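Local coordinates for phosphoribosylaminoimidazole-succinocarboxamide synthase (Ehrlichia chaffeensis str. Arkansas, PDB 3KRE), which catalyses the ATP-dependent joining of L-aspartate to 5-amino-1-(5-phospho-D-ribosyl)imidazole-4-carboxylate, a step of de novo purine biosynthesis, at residues P109-F122 with D130-K144. Numbering follows the deposited sequence.
Sequences PIEVVIRNLAAGNF and DGTPFKSPIIEFYYK. With EDO (1,2-ethanediol), chain L; EDO (1,2-ethanediol), chain F.
Strands 110-115 and 137-143 form an antiparallel pair in the large sheet of the SAICAR synthetase fold, connected through helix 120-126. E111 and Y142, V113 and E140, and R115 and I138 are its hydrogen-bonded pairs, with V113 N to E140 O at 2.8 Å. On the face carrying R115, E140 and Y142, three donors converge on one carboxylate oxygen. R115, extended from CG to NE, forms a side-on salt bridge with two N-H bonds to E140 OE1: NE, at 2.7 Å, comes from above the carboxylate plane, and NH2, at 3.0 Å, nearly along the C-O bond, the guanidinium standing 85° from the carboxylate. Y142 OH donates the third bond to E140 OE1, at 2.8 Å, from above the carboxylate plane. V113 CG1 lies over the centre of one guanidinium face and F122 CB nearer the rim of the other, which limits tilting; R125 forms another salt bridge, with E140 OE2. Strand 110-115 runs between 133-143 and 192-204, and its opposite face turns I110, V112 and I114 beside I139 and F141, where V112 CG1 packs 3.8 Å from I139 CG2; helix 166-189 touches V112 and F141 there. Past the corners at N116 and at K135-S136 the pairing resumes, A118 N bonding to T132 O at 2.8 Å and G131 N to A118 O. F134 lies against this bend, its CZ 3.5 Å from A118 N. It gives the edge and F122 the face of an offset edge-to-face pair, centroids 5.1 Å apart and planes at 65°, while I138 CD1 sits over the centre of one F134 face. Beyond it, one water donates to D130 OD1 and G120 O; another donates to D130 OD2 and accepts from G120 N. S123 and R233 also hold that carboxylate.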
loop_
_atom_site.group_PDB
_atom_site.type_symbol
_atom_site.label_atom_id
_atom_site.label_comp_id
_atom_site.label_asym_id
_atom_site.label_seq_id
_atom_site.Cartn_x
_atom_site.Cartn_y
_atom_site.Cartn_z
ATOM N N PRO A 109 5.791 8.960 9.405
ATOM C CA PRO A 109 5.223 9.742 8.305
ATOM C C PRO A 109 6.059 9.663 7.024
ATOM O O PRO A 109 6.347 10.708 6.404
ATOM C CB PRO A 109 5.242 11.153 8.871
ATOM C CG PRO A 109 6.493 11.187 9.631
ATOM C CD PRO A 109 6.683 9.790 10.233
ATOM N N ILE A 110 6.415 8.431 6.642
ATOM C CA ILE A 110 7.174 8.115 5.421
ATOM C C ILE A 110 6.360 7.150 4.560
ATOM O O ILE A 110 5.772 6.208 5.102
ATOM C CB ILE A 110 8.497 7.387 5.781
ATOM C CG1 ILE A 110 9.353 8.244 6.720
ATOM C CG2 ILE A 110 9.267 7.007 4.511
ATOM C CD1 ILE A 110 10.582 7.521 7.271
ATOM N N GLU A 111 6.342 7.351 3.258
ATOM C CA GLU A 111 5.820 6.370 2.306
ATOM C C GLU A 111 7.056 5.734 1.689
ATOM O O GLU A 111 7.949 6.454 1.242
ATOM C CB GLU A 111 5.015 7.050 1.233
ATOM C CG GLU A 111 3.768 7.686 1.792
ATOM C CD GLU A 111 2.866 8.177 0.718
ATOM O OE1 GLU A 111 3.226 9.170 0.049
ATOM O OE2 GLU A 111 1.787 7.591 0.556
ATOM N N VAL A 112 7.130 4.409 1.705
ATOM C CA VAL A 112 8.232 3.703 1.076
ATOM C C VAL A 112 7.708 3.194 -0.254
ATOM O O VAL A 112 6.727 2.448 -0.296
ATOM C CB VAL A 112 8.714 2.534 1.942
ATOM C CG1 VAL A 112 9.960 1.925 1.329
ATOM C CG2 VAL A 112 8.953 3.003 3.411
ATOM N N VAL A 113 8.339 3.615 -1.343
ATOM C CA VAL A 113 7.919 3.167 -2.666
ATOM C C VAL A 113 8.979 2.239 -3.184
ATOM O O VAL A 113 10.153 2.594 -3.171
ATOM C CB VAL A 113 7.682 4.339 -3.645
ATOM C CG1 VAL A 113 7.393 3.802 -5.035
ATOM C CG2 VAL A 113 6.527 5.258 -3.143
ATOM N N ILE A 114 8.566 1.045 -3.594
ATOM C CA ILE A 114 9.436 0.011 -4.115
ATOM C C ILE A 114 9.075 -0.187 -5.591
ATOM O O ILE A 114 7.915 -0.449 -5.929
ATOM C CB ILE A 114 9.281 -1.333 -3.349
ATOM C CG1 ILE A 114 9.561 -1.159 -1.852
ATOM C CG2 ILE A 114 10.263 -2.330 -3.886
ATOM C CD1 ILE A 114 8.373 -0.668 -1.040
ATOM N N ARG A 115 10.061 -0.052 -6.466
ATOM C CA ARG A 115 9.830 -0.125 -7.930
ATOM C C ARG A 115 10.611 -1.270 -8.566
ATOM O O ARG A 115 11.855 -1.366 -8.412
ATOM C CB ARG A 115 10.243 1.192 -8.590
ATOM C CG ARG A 115 9.687 2.467 -7.941
ATOM C CD ARG A 115 10.042 3.692 -8.730
ATOM N NE ARG A 115 9.548 4.901 -8.082
ATOM C CZ ARG A 115 8.324 5.406 -8.232
ATOM N NH1 ARG A 115 7.444 4.837 -9.030
ATOM N NH2 ARG A 115 7.999 6.515 -7.604
ATOM N N ASN A 116 9.881 -2.113 -9.310
ATOM C CA ASN A 116 10.449 -3.183 -10.108
ATOM C C ASN A 116 10.595 -2.813 -11.578
ATOM O O ASN A 116 11.560 -3.202 -12.215
ATOM C CB ASN A 116 9.636 -4.464 -9.942
ATOM C CG ASN A 116 9.685 -4.981 -8.521
ATOM O OD1 ASN A 116 10.760 -5.120 -7.962
ATOM N ND2 ASN A 116 8.532 -5.239 -7.931
ATOM N N LEU A 117 9.607 -2.118 -12.108
ATOM C CA LEU A 117 9.670 -1.506 -13.424
ATOM C C LEU A 117 9.401 -0.013 -13.271
ATOM O O LEU A 117 8.826 0.433 -12.289
ATOM C CB LEU A 117 8.626 -2.103 -14.356
ATOM C CG LEU A 117 8.372 -3.616 -14.380
ATOM C CD1 LEU A 117 7.242 -3.883 -15.442
ATOM C CD2 LEU A 117 9.624 -4.415 -14.690
ATOM N N ALA A 118 9.816 0.756 -14.268
ATOM C CA ALA A 118 9.527 2.179 -14.314
ATOM C C ALA A 118 8.052 2.412 -14.583
ATOM O O ALA A 118 7.485 1.801 -15.483
ATOM C CB ALA A 118 10.311 2.845 -15.430
ATOM N N ALA A 119 7.448 3.308 -13.812
ATOM C CA ALA A 119 6.063 3.699 -14.051
ATOM C C ALA A 119 5.804 5.049 -13.414
ATOM O O ALA A 119 6.665 5.600 -12.715
ATOM C CB ALA A 119 5.098 2.621 -13.528
ATOM N N GLY A 120 4.625 5.610 -13.675
ATOM C CA GLY A 120 4.183 6.810 -12.975
ATOM C C GLY A 120 5.117 8.000 -13.130
ATOM O O GLY A 120 5.616 8.276 -14.213
ATOM N N ASN A 121 5.358 8.687 -12.021
ATOM C CA ASN A 121 6.171 9.894 -12.005
ATOM C C ASN A 121 7.669 9.579 -12.153
ATOM O O ASN A 121 8.443 10.442 -12.554
ATOM C CB ASN A 121 5.922 10.645 -10.702
ATOM C CG ASN A 121 4.552 11.363 -10.683
ATOM O OD1 ASN A 121 3.967 11.627 -11.719
ATOM N ND2 ASN A 121 4.067 11.676 -9.492
ATOM N N PHE A 122 8.066 8.348 -11.832
ATOM C CA PHE A 122 9.440 7.907 -12.054
ATOM C C PHE A 122 9.726 7.960 -13.548
ATOM O O PHE A 122 10.699 8.572 -13.983
ATOM C CB PHE A 122 9.674 6.485 -11.500
ATOM C CG PHE A 122 11.083 6.015 -11.638
ATOM C CD1 PHE A 122 11.975 6.084 -10.563
ATOM C CD2 PHE A 122 11.544 5.527 -12.846
ATOM C CE1 PHE A 122 13.280 5.674 -10.705
ATOM C CE2 PHE A 122 12.851 5.145 -13.005
ATOM C CZ PHE A 122 13.723 5.199 -11.914
ATOM N N ASP A 130 7.534 3.710 -19.462
ATOM C CA ASP A 130 6.751 2.811 -18.594
ATOM C C ASP A 130 7.044 1.340 -18.925
ATOM O O ASP A 130 7.004 0.924 -20.111
ATOM C CB ASP A 130 5.242 3.042 -18.756
ATOM C CG ASP A 130 4.712 4.232 -17.983
ATOM O OD1 ASP A 130 5.446 4.939 -17.253
ATOM O OD2 ASP A 130 3.498 4.469 -18.097
ATOM N N GLY A 131 7.330 0.552 -17.900
ATOM C CA GLY A 131 7.597 -0.878 -18.076
ATOM C C GLY A 131 9.058 -1.253 -18.244
ATOM O O GLY A 131 9.393 -2.430 -18.286
ATOM N N THR A 132 9.948 -0.270 -18.300
ATOM C CA THR A 132 11.360 -0.561 -18.326
ATOM C C THR A 132 11.723 -1.276 -17.025
ATOM O O THR A 132 11.506 -0.722 -15.950
ATOM C CB THR A 132 12.199 0.710 -18.452
ATOM O OG1 THR A 132 11.788 1.437 -19.624
ATOM C CG2 THR A 132 13.686 0.355 -18.545
ATOM N N PRO A 133 12.280 -2.494 -17.133
ATOM C CA PRO A 133 12.685 -3.243 -15.950
ATOM C C PRO A 133 14.007 -2.754 -15.372
ATOM O O PRO A 133 14.912 -2.325 -16.102
ATOM C CB PRO A 133 12.832 -4.676 -16.488
ATOM C CG PRO A 133 13.300 -4.474 -17.893
ATOM C CD PRO A 133 12.607 -3.228 -18.386
ATOM N N PHE A 134 14.106 -2.809 -14.052
ATOM C CA PHE A 134 15.329 -2.459 -13.380
ATOM C C PHE A 134 16.111 -3.727 -13.089
ATOM O O PHE A 134 15.529 -4.819 -12.929
ATOM C CB PHE A 134 15.032 -1.729 -12.080
ATOM C CG PHE A 134 14.176 -0.503 -12.254
ATOM C CD1 PHE A 134 14.497 0.453 -13.211
ATOM C CD2 PHE A 134 13.085 -0.277 -11.427
ATOM C CE1 PHE A 134 13.735 1.591 -13.362
ATOM C CE2 PHE A 134 12.340 0.852 -11.571
ATOM C CZ PHE A 134 12.651 1.785 -12.548
ATOM N N LYS A 135 17.430 -3.574 -12.989
ATOM C CA LYS A 135 18.284 -4.689 -12.669
ATOM C C LYS A 135 18.057 -5.147 -11.238
ATOM O O LYS A 135 18.151 -6.347 -10.937
ATOM C CB LYS A 135 19.749 -4.312 -12.842
ATOM C CG LYS A 135 20.667 -5.514 -12.797
ATOM C CD LYS A 135 21.894 -5.311 -13.686
ATOM C CE LYS A 135 22.664 -6.601 -13.910
ATOM N NZ LYS A 135 23.624 -6.890 -12.799
ATOM N N SER A 136 17.778 -4.188 -10.361
ATOM C CA SER A 136 17.406 -4.504 -8.988
ATOM C C SER A 136 16.342 -3.506 -8.528
ATOM O O SER A 136 16.275 -2.401 -9.032
ATOM C CB SER A 136 18.619 -4.480 -8.073
ATOM O OG SER A 136 19.276 -3.223 -8.049
ATOM N N PRO A 137 15.485 -3.906 -7.579
ATOM C CA PRO A 137 14.407 -2.953 -7.196
ATOM C C PRO A 137 14.926 -1.628 -6.644
ATOM O O PRO A 137 15.962 -1.583 -5.948
ATOM C CB PRO A 137 13.631 -3.686 -6.090
ATOM C CG PRO A 137 14.038 -5.112 -6.178
ATOM C CD PRO A 137 15.382 -5.190 -6.877
ATOM N N ILE A 138 14.174 -0.572 -6.914
ATOM C CA ILE A 138 14.493 0.757 -6.462
ATOM C C ILE A 138 13.508 1.232 -5.384
ATOM O O ILE A 138 12.323 1.378 -5.638
ATOM C CB ILE A 138 14.491 1.776 -7.627
ATOM C CG1 ILE A 138 15.565 1.402 -8.634
ATOM C CG2 ILE A 138 14.750 3.212 -7.094
ATOM C CD1 ILE A 138 15.561 2.175 -9.930
ATOM N N ILE A 139 14.051 1.527 -4.214
ATOM C CA ILE A 139 13.322 2.077 -3.118
ATOM C C ILE A 139 13.497 3.580 -3.126
ATOM O O ILE A 139 14.625 4.076 -3.224
ATOM C CB ILE A 139 13.809 1.548 -1.794
ATOM C CG1 ILE A 139 13.456 0.069 -1.710
ATOM C CG2 ILE A 139 13.148 2.326 -0.618
ATOM C CD1 ILE A 139 13.942 -0.618 -0.480
ATOM N N GLU A 140 12.384 4.269 -3.022
ATOM C CA GLU A 140 12.360 5.716 -2.803
ATOM C C GLU A 140 11.489 6.050 -1.592
ATOM O O GLU A 140 10.452 5.400 -1.361
ATOM C CB GLU A 140 11.817 6.405 -4.034
ATOM C CG GLU A 140 12.649 6.303 -5.343
ATOM C CD GLU A 140 12.020 7.045 -6.508
ATOM O OE1 GLU A 140 10.793 6.911 -6.689
ATOM O OE2 GLU A 140 12.737 7.770 -7.229
ATOM N N PHE A 141 11.901 7.070 -0.836
ATOM C CA PHE A 141 11.184 7.509 0.358
ATOM C C PHE A 141 10.508 8.845 0.143
ATOM O O PHE A 141 11.095 9.732 -0.474
ATOM C CB PHE A 141 12.164 7.652 1.524
ATOM C CG PHE A 141 12.799 6.370 1.934
ATOM C CD1 PHE A 141 12.077 5.436 2.659
ATOM C CD2 PHE A 141 14.130 6.082 1.604
ATOM C CE1 PHE A 141 12.658 4.252 3.079
ATOM C CE2 PHE A 141 14.710 4.866 1.999
ATOM C CZ PHE A 141 13.977 3.957 2.739
ATOM N N TYR A 142 9.283 8.994 0.674
ATOM C CA TYR A 142 8.567 10.265 0.597
ATOM C C TYR A 142 8.044 10.635 1.964
ATOM O O TYR A 142 7.642 9.786 2.726
ATOM C CB TYR A 142 7.418 10.189 -0.401
ATOM C CG TYR A 142 7.872 9.865 -1.786
ATOM C CD1 TYR A 142 8.037 10.863 -2.723
ATOM C CD2 TYR A 142 8.166 8.544 -2.155
ATOM C CE1 TYR A 142 8.467 10.585 -3.983
ATOM C CE2 TYR A 142 8.608 8.252 -3.418
ATOM C CZ TYR A 142 8.745 9.286 -4.344
ATOM O OH TYR A 142 9.193 9.010 -5.618
ATOM N N TYR A 143 8.080 11.919 2.270
ATOM C CA TYR A 143 7.448 12.445 3.460
ATOM C C TYR A 143 5.926 12.552 3.204
ATOM O O TYR A 143 5.510 13.191 2.232
ATOM C CB TYR A 143 8.013 13.833 3.702
ATOM C CG TYR A 143 7.390 14.580 4.872
ATOM C CD1 TYR A 143 7.178 13.942 6.082
ATOM C CD2 TYR A 143 7.081 15.939 4.773
ATOM C CE1 TYR A 143 6.632 14.622 7.166
ATOM C CE2 TYR A 143 6.547 16.614 5.838
ATOM C CZ TYR A 143 6.318 15.943 7.031
ATOM O OH TYR A 143 5.788 16.592 8.128
ATOM N N LYS A 144 5.109 11.930 4.054
ATOM C CA LYS A 144 3.658 11.924 3.825
ATOM C C LYS A 144 3.072 13.250 4.337
ATOM O O LYS A 144 3.018 13.501 5.545
ATOM C CB LYS A 144 2.969 10.701 4.465
ATOM C CG LYS A 144 1.590 10.402 3.794
ATOM C CD LYS A 144 0.896 9.129 4.303
ATOM C CE LYS A 144 -0.352 8.813 3.448
ATOM N NZ LYS A 144 -1.197 7.692 3.998
HETATM C C1 EDO L . 18.976 -2.860 -4.302
HETATM O O1 EDO L . 17.927 -3.534 -5.031
HETATM C C2 EDO L . 19.694 -1.879 -5.234
HETATM O O2 EDO L . 18.749 -1.149 -6.064
HETATM C C1 EDO F . 4.328 9.740 -2.617
HETATM O O1 EDO F . 2.896 9.739 -2.555
HETATM C C2 EDO F . 4.747 8.743 -3.664
HETATM O O2 EDO F . 4.287 9.267 -4.903
HETATM O O HOH W 1 4.420 7.367 -16.580
HETATM O O HOH W 2 2.500 4.759 -15.384
#